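Local coordinates for polymerase nucleotidyl transferase domain-containing protein (Archaeoglobus fulgidus, PDB 1YLQ) that probably transfers nucleotidyl groups from nucleotides to an acceptor that is not yet known, at residues 5-10 with 67-72; 21-26 with 77-82. All coordinates share one frame; numbering follows the deposited sequence.

The two contacts pack opposite faces of one mixed sheet, their centres 14 Å apart. Interaction 1 sets helix 3-14 against strand 69-74; interaction 2 sets helix 76-83 against strand 19-23, and the four segments alternate along the chain. They meet through His72 and Tyr23, with His72 ND1 3.3 Å from Tyr23 OH in a packing contact. Near this junction lie Glu70, Asp39 and the Gly24-Ser25 turn, which probably belong to the active site by comparison with the polymerase-beta-like nucleotidyltransferases. A bound sulfate, probably from the crystallisation liquor, lies about 5 Å from the Tyr23 side chain, consistent with a pocket there.

Interaction 1 of 2, residues 5-10 with 67-72; sequences KEIKEI and SPFEFH
The hydrophobic core between helix 3-14 and the outermost strand of this chain's sheet, 69-74, in the nucleotidyltransferase domain turns on Ile7, which projects from the helix between Phe69 and Phe71. Its CD1 methyl sits squarely over one face of Phe69, 3.6 Å from the ring centroid and on the ring normal: a CH-pi contact in which all six ring carbons are equally near. Phe71 meets the same side chain differently, turning its edge to it, with CE1 3.7 Å from Ile7 CD1 and CG1 of Ile7 lying in the plane of that ring. Ile7 is extended through its second torsion (chi2 171°), which carries CD1 away from the helix and into the corner between face and edge. Replacing Phe69 by an alanine would probably leave the Ile7 methyl without its aromatic floor and open a gap beneath it. Just before the strand, Phe69 N donates to Ser67 OG (3.2 Å, 153° at the hydrogen), forming an ST turn. Strand alternation sends Glu70 and His72 to the other side of the sheet, where His72 NE2 donates to the anti lone pair of Glu70 OE2 at 2.8 Å, in a bond bent to 132°. Around the core, Phe69 packs on Ile38 and Val40 of the neighbouring parallel strand, Phe71 reaches Ile60 of helix 50-63, and Phe64 covers Ile7.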
loop_
_atom_site.group_PDB
_atom_site.type_symbol
_atom_site.label_atom_id
_atom_site.label_comp_id
_atom_site.label_asym_id
_atom_site.label_seq_id
_atom_site.Cartn_x
_atom_site.Cartn_y
_atom_site.Cartn_z
ATOM N N LYS A 5 8.949 2.466 -5.434
ATOM C CA LYS A 5 10.133 2.748 -6.267
ATOM C C LYS A 5 10.371 4.253 -6.330
ATOM O O LYS A 5 11.503 4.699 -6.163
ATOM C CB LYS A 5 9.929 2.164 -7.683
ATOM C CG LYS A 5 11.137 2.206 -8.657
ATOM C CD LYS A 5 10.680 1.742 -10.068
ATOM C CE LYS A 5 11.887 1.373 -11.014
ATOM N NZ LYS A 5 11.485 0.634 -12.250
ATOM N N GLU A 6 9.294 5.006 -6.544
ATOM C CA GLU A 6 9.311 6.456 -6.643
ATOM C C GLU A 6 9.687 7.093 -5.304
ATOM O O GLU A 6 10.502 7.968 -5.301
ATOM C CB GLU A 6 7.952 6.987 -7.038
ATOM C CG GLU A 6 7.917 7.865 -8.267
ATOM C CD GLU A 6 6.601 7.718 -9.081
ATOM O OE1 GLU A 6 5.535 7.370 -8.504
ATOM O OE2 GLU A 6 6.638 7.943 -10.316
ATOM N N ILE A 7 9.065 6.674 -4.202
ATOM C CA ILE A 7 9.499 7.082 -2.840
ATOM C C ILE A 7 11.039 6.893 -2.610
ATOM O O ILE A 7 11.718 7.795 -2.085
ATOM C CB ILE A 7 8.652 6.329 -1.738
ATOM C CG1 ILE A 7 7.150 6.699 -1.893
ATOM C CG2 ILE A 7 9.217 6.581 -0.317
ATOM C CD1 ILE A 7 6.129 5.900 -1.049
ATOM N N LYS A 8 11.579 5.720 -2.949
ATOM C CA LYS A 8 13.001 5.469 -2.654
ATOM C C LYS A 8 13.788 6.460 -3.520
ATOM O O LYS A 8 14.776 7.049 -3.072
ATOM C CB LYS A 8 13.380 3.998 -2.938
ATOM C CG LYS A 8 14.809 3.481 -2.445
ATOM C CD LYS A 8 14.743 2.831 -1.015
ATOM C CE LYS A 8 16.143 2.512 -0.354
ATOM N NZ LYS A 8 16.456 3.244 0.959
ATOM N N GLU A 9 13.343 6.682 -4.759
ATOM C CA GLU A 9 14.125 7.551 -5.653
ATOM C C GLU A 9 14.169 9.021 -5.264
ATOM O O GLU A 9 15.252 9.591 -5.193
ATOM C CB GLU A 9 13.779 7.332 -7.113
ATOM C CG GLU A 9 14.414 6.021 -7.595
ATOM C CD GLU A 9 15.837 5.775 -7.009
ATOM O OE1 GLU A 9 16.847 6.312 -7.554
ATOM O OE2 GLU A 9 15.956 5.039 -6.002
ATOM N N ILE A 10 13.007 9.602 -4.983
ATOM C CA ILE A 10 12.886 10.957 -4.448
ATOM C C ILE A 10 13.709 11.089 -3.158
ATOM O O ILE A 10 14.410 12.075 -2.959
ATOM C CB ILE A 10 11.386 11.293 -4.169
ATOM C CG1 ILE A 10 10.632 11.391 -5.502
ATOM C CG2 ILE A 10 11.228 12.570 -3.267
ATOM C CD1 ILE A 10 9.127 11.112 -5.407
ATOM N N SER A 67 -2.873 9.755 -1.337
ATOM C CA SER A 67 -2.515 8.346 -1.531
ATOM C C SER A 67 -2.635 7.560 -0.214
ATOM O O SER A 67 -2.860 8.163 0.852
ATOM C CB SER A 67 -1.100 8.231 -2.082
ATOM O OG SER A 67 -0.186 8.188 -1.029
ATOM N N PRO A 68 -2.464 6.221 -0.279
ATOM C CA PRO A 68 -2.515 5.355 0.915
ATOM C C PRO A 68 -1.308 5.471 1.850
ATOM O O PRO A 68 -1.383 4.934 2.952
ATOM C CB PRO A 68 -2.585 3.934 0.325
ATOM C CG PRO A 68 -1.892 4.047 -0.956
ATOM C CD PRO A 68 -2.221 5.424 -1.497
ATOM N N PHE A 69 -0.237 6.159 1.417
ATOM C CA PHE A 69 0.987 6.411 2.244
ATOM C C PHE A 69 0.838 7.488 3.322
ATOM O O PHE A 69 0.291 8.556 3.075
ATOM C CB PHE A 69 2.210 6.751 1.353
ATOM C CG PHE A 69 2.480 5.724 0.262
ATOM C CD1 PHE A 69 2.922 4.464 0.569
ATOM C CD2 PHE A 69 2.262 6.038 -1.069
ATOM C CE1 PHE A 69 3.152 3.513 -0.473
ATOM C CE2 PHE A 69 2.472 5.100 -2.099
ATOM C CZ PHE A 69 2.931 3.857 -1.802
ATOM N N GLU A 70 1.306 7.210 4.522
ATOM C CA GLU A 70 1.389 8.229 5.572
ATOM C C GLU A 70 2.877 8.340 5.821
ATOM O O GLU A 70 3.489 7.357 6.158
ATOM C CB GLU A 70 0.588 7.812 6.843
ATOM C CG GLU A 70 0.705 8.818 8.035
ATOM C CD GLU A 70 -0.204 8.488 9.244
ATOM O OE1 GLU A 70 -1.445 8.414 9.082
ATOM O OE2 GLU A 70 0.322 8.388 10.393
ATOM N N PHE A 71 3.471 9.523 5.603
ATOM C CA PHE A 71 4.921 9.692 5.671
ATOM C C PHE A 71 5.274 10.230 7.060
ATOM O O PHE A 71 4.526 11.057 7.565
ATOM C CB PHE A 71 5.374 10.712 4.583
ATOM C CG PHE A 71 5.222 10.181 3.180
ATOM C CD1 PHE A 71 6.164 9.289 2.653
ATOM C CD2 PHE A 71 4.115 10.549 2.406
ATOM C CE1 PHE A 71 6.018 8.746 1.324
ATOM C CE2 PHE A 71 3.942 10.012 1.081
ATOM C CZ PHE A 71 4.908 9.134 0.559
ATOM N N HIS A 72 6.394 9.779 7.632
ATOM C CA HIS A 72 6.897 10.224 8.923
ATOM C C HIS A 72 8.362 10.496 8.653
ATOM O O HIS A 72 9.102 9.593 8.264
ATOM C CB HIS A 72 6.711 9.127 9.990
ATOM C CG HIS A 72 5.267 8.749 10.167
ATOM N ND1 HIS A 72 4.685 7.674 9.530
ATOM C CD2 HIS A 72 4.282 9.350 10.860
ATOM C CE1 HIS A 72 3.416 7.593 9.878
ATOM N NE2 HIS A 72 3.138 8.625 10.650
#

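Interaction 2 of 2, residues 21-26 with 77-82; sequences YLYGSV and KEWKMS
Trp79 lays its indole on Tyr21, the five-membered ring forming an offset stack with centroids 4.2 Å apart and planes inclined by only 19°. Its CG stands anti to the backbone N (chi1 174°), which carries the indole from the helix to the strand tyrosines. The indole NE1 hangs 3.4 Å above the tyrosine plane, displaced toward the rim, and with the planes so nearly parallel its N-H runs along the phenol face instead of pointing into it. On the six-membered ring, CZ2 lies 3.5 Å from Tyr21 CG and also touches CB, so the contact extends to the root of the tyrosine side chain. Tyr23 slides past Trp79 from the opposite direction, its CE1 at the indole edge 3.7 Å from Trp79 CZ3, the planes 41° apart. The three residues form an aromatic cluster between strand 19-23 and helix 76-83. Directly after the strand, Gly24 and Ser25 are consistent with the glycine-serine motif of polymerase-beta-like nucleotidyltransferases; Gly24 occupies the N-cap of helix 25-28, and a side chain on it would collide with Tyr23 O at these backbone angles. On the helix, Glu78 O accepts both Ser82 N and, from above the carbonyl plane, Ser82 OG, each at 2.9 Å. Tyr89 meets the Trp79 ring edge-to-face, while Ala41 and Val43 of strand 38-43 pack against the indole.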
loop_
_atom_site.group_PDB
_atom_site.type_symbol
_atom_site.label_atom_id
_atom_site.label_comp_id
_atom_site.label_asym_id
_atom_site.label_seq_id
_atom_site.Cartn_x
_atom_site.Cartn_y
_atom_site.Cartn_z
ATOM N N TYR A 21 11.558 2.738 6.205
ATOM C CA TYR A 21 10.874 1.615 6.817
ATOM C C TYR A 21 9.379 1.669 6.543
ATOM O O TYR A 21 8.773 2.751 6.649
ATOM C CB TYR A 21 11.068 1.736 8.325
ATOM C CG TYR A 21 12.505 1.790 8.735
ATOM C CD1 TYR A 21 13.222 0.626 8.946
ATOM C CD2 TYR A 21 13.153 3.021 8.918
ATOM C CE1 TYR A 21 14.550 0.655 9.357
ATOM C CE2 TYR A 21 14.519 3.070 9.274
ATOM C CZ TYR A 21 15.185 1.874 9.529
ATOM O OH TYR A 21 16.515 1.889 9.899
ATOM N N LEU A 22 8.774 0.501 6.295
ATOM C CA LEU A 22 7.326 0.372 6.026
ATOM C C LEU A 22 6.606 -0.265 7.215
ATOM O O LEU A 22 7.094 -1.221 7.807
ATOM C CB LEU A 22 7.090 -0.473 4.748
ATOM C CG LEU A 22 7.661 0.078 3.420
ATOM C CD1 LEU A 22 7.208 -0.830 2.183
ATOM C CD2 LEU A 22 7.194 1.550 3.210
ATOM N N TYR A 23 5.475 0.296 7.615
ATOM C CA TYR A 23 4.590 -0.369 8.556
ATOM C C TYR A 23 3.158 0.047 8.215
ATOM O O TYR A 23 2.856 0.350 7.037
ATOM C CB TYR A 23 5.018 -0.111 10.028
ATOM C CG TYR A 23 5.239 1.339 10.391
ATOM C CD1 TYR A 23 6.376 1.996 9.921
ATOM C CD2 TYR A 23 4.358 2.040 11.272
ATOM C CE1 TYR A 23 6.625 3.313 10.230
ATOM C CE2 TYR A 23 4.614 3.449 11.596
ATOM C CZ TYR A 23 5.776 4.019 11.050
ATOM O OH TYR A 23 6.205 5.300 11.264
ATOM N N GLY A 24 2.258 -0.033 9.180
ATOM C CA GLY A 24 0.825 0.224 8.927
ATOM C C GLY A 24 0.087 -1.100 8.660
ATOM O O GLY A 24 0.665 -2.168 8.827
ATOM N N SER A 25 -1.178 -1.030 8.286
ATOM C CA SER A 25 -2.068 -2.225 8.349
ATOM C C SER A 25 -1.536 -3.408 7.565
ATOM O O SER A 25 -1.511 -4.537 8.071
ATOM C CB SER A 25 -3.493 -1.898 7.912
ATOM O OG SER A 25 -3.534 -1.420 6.595
ATOM N N VAL A 26 -1.015 -3.127 6.363
ATOM C CA VAL A 26 -0.597 -4.219 5.477
ATOM C C VAL A 26 0.574 -4.992 6.065
ATOM O O VAL A 26 0.531 -6.234 6.184
ATOM C CB VAL A 26 -0.387 -3.738 4.040
ATOM C CG1 VAL A 26 0.111 -4.903 3.139
ATOM C CG2 VAL A 26 -1.725 -3.235 3.483
ATOM N N LYS A 77 16.776 9.343 16.594
ATOM C CA LYS A 77 16.161 9.328 17.903
ATOM C C LYS A 77 14.643 9.219 17.840
ATOM O O LYS A 77 14.010 8.480 18.638
ATOM C CB LYS A 77 16.572 10.627 18.602
ATOM C CG LYS A 77 16.056 10.871 19.975
ATOM C CD LYS A 77 16.897 11.969 20.702
ATOM C CE LYS A 77 16.118 12.647 21.843
ATOM N NZ LYS A 77 16.902 13.847 22.342
ATOM N N GLU A 78 14.051 9.959 16.905
ATOM C CA GLU A 78 12.584 9.938 16.696
ATOM C C GLU A 78 12.079 8.573 16.227
ATOM O O GLU A 78 11.050 8.071 16.690
ATOM C CB GLU A 78 12.177 11.065 15.689
ATOM C CG GLU A 78 12.166 12.444 16.381
ATOM C CD GLU A 78 12.050 13.566 15.383
ATOM O OE1 GLU A 78 12.077 13.322 14.144
ATOM O OE2 GLU A 78 11.946 14.699 15.842
ATOM N N TRP A 79 12.812 7.959 15.317
ATOM C CA TRP A 79 12.492 6.619 14.863
ATOM C C TRP A 79 12.642 5.561 16.028
ATOM O O TRP A 79 11.767 4.732 16.228
ATOM C CB TRP A 79 13.374 6.244 13.653
ATOM C CG TRP A 79 13.214 4.798 13.176
ATOM C CD1 TRP A 79 14.214 3.846 13.086
ATOM C CD2 TRP A 79 11.985 4.130 12.811
ATOM N NE1 TRP A 79 13.683 2.654 12.614
ATOM C CE2 TRP A 79 12.321 2.790 12.463
ATOM C CE3 TRP A 79 10.642 4.543 12.689
ATOM C CZ2 TRP A 79 11.360 1.858 12.014
ATOM C CZ3 TRP A 79 9.681 3.602 12.265
ATOM C CH2 TRP A 79 10.052 2.265 11.929
ATOM N N LYS A 80 13.727 5.627 16.805
ATOM C CA LYS A 80 13.859 4.819 18.029
ATOM C C LYS A 80 12.562 4.941 18.883
ATOM O O LYS A 80 11.921 3.927 19.235
ATOM C CB LYS A 80 15.132 5.219 18.823
ATOM C CG LYS A 80 15.502 4.207 19.928
ATOM C CD LYS A 80 16.812 4.547 20.573
ATOM C CE LYS A 80 17.186 3.501 21.612
ATOM N NZ LYS A 80 18.476 3.830 22.295
ATOM N N MET A 81 12.125 6.167 19.146
ATOM C CA MET A 81 10.894 6.327 19.887
ATOM C C MET A 81 9.701 5.690 19.187
ATOM O O MET A 81 8.934 5.015 19.843
ATOM C CB MET A 81 10.624 7.794 20.284
ATOM C CG MET A 81 9.374 7.929 21.225
ATOM S SD MET A 81 9.120 9.554 21.969
ATOM C CE MET A 81 8.649 10.585 20.621
ATOM N N SER A 82 9.523 5.918 17.877
ATOM C CA SER A 82 8.346 5.435 17.127
ATOM C C SER A 82 8.200 3.923 17.236
ATOM O O SER A 82 7.080 3.390 17.423
ATOM C CB SER A 82 8.441 5.845 15.645
ATOM O OG SER A 82 8.496 7.248 15.554
#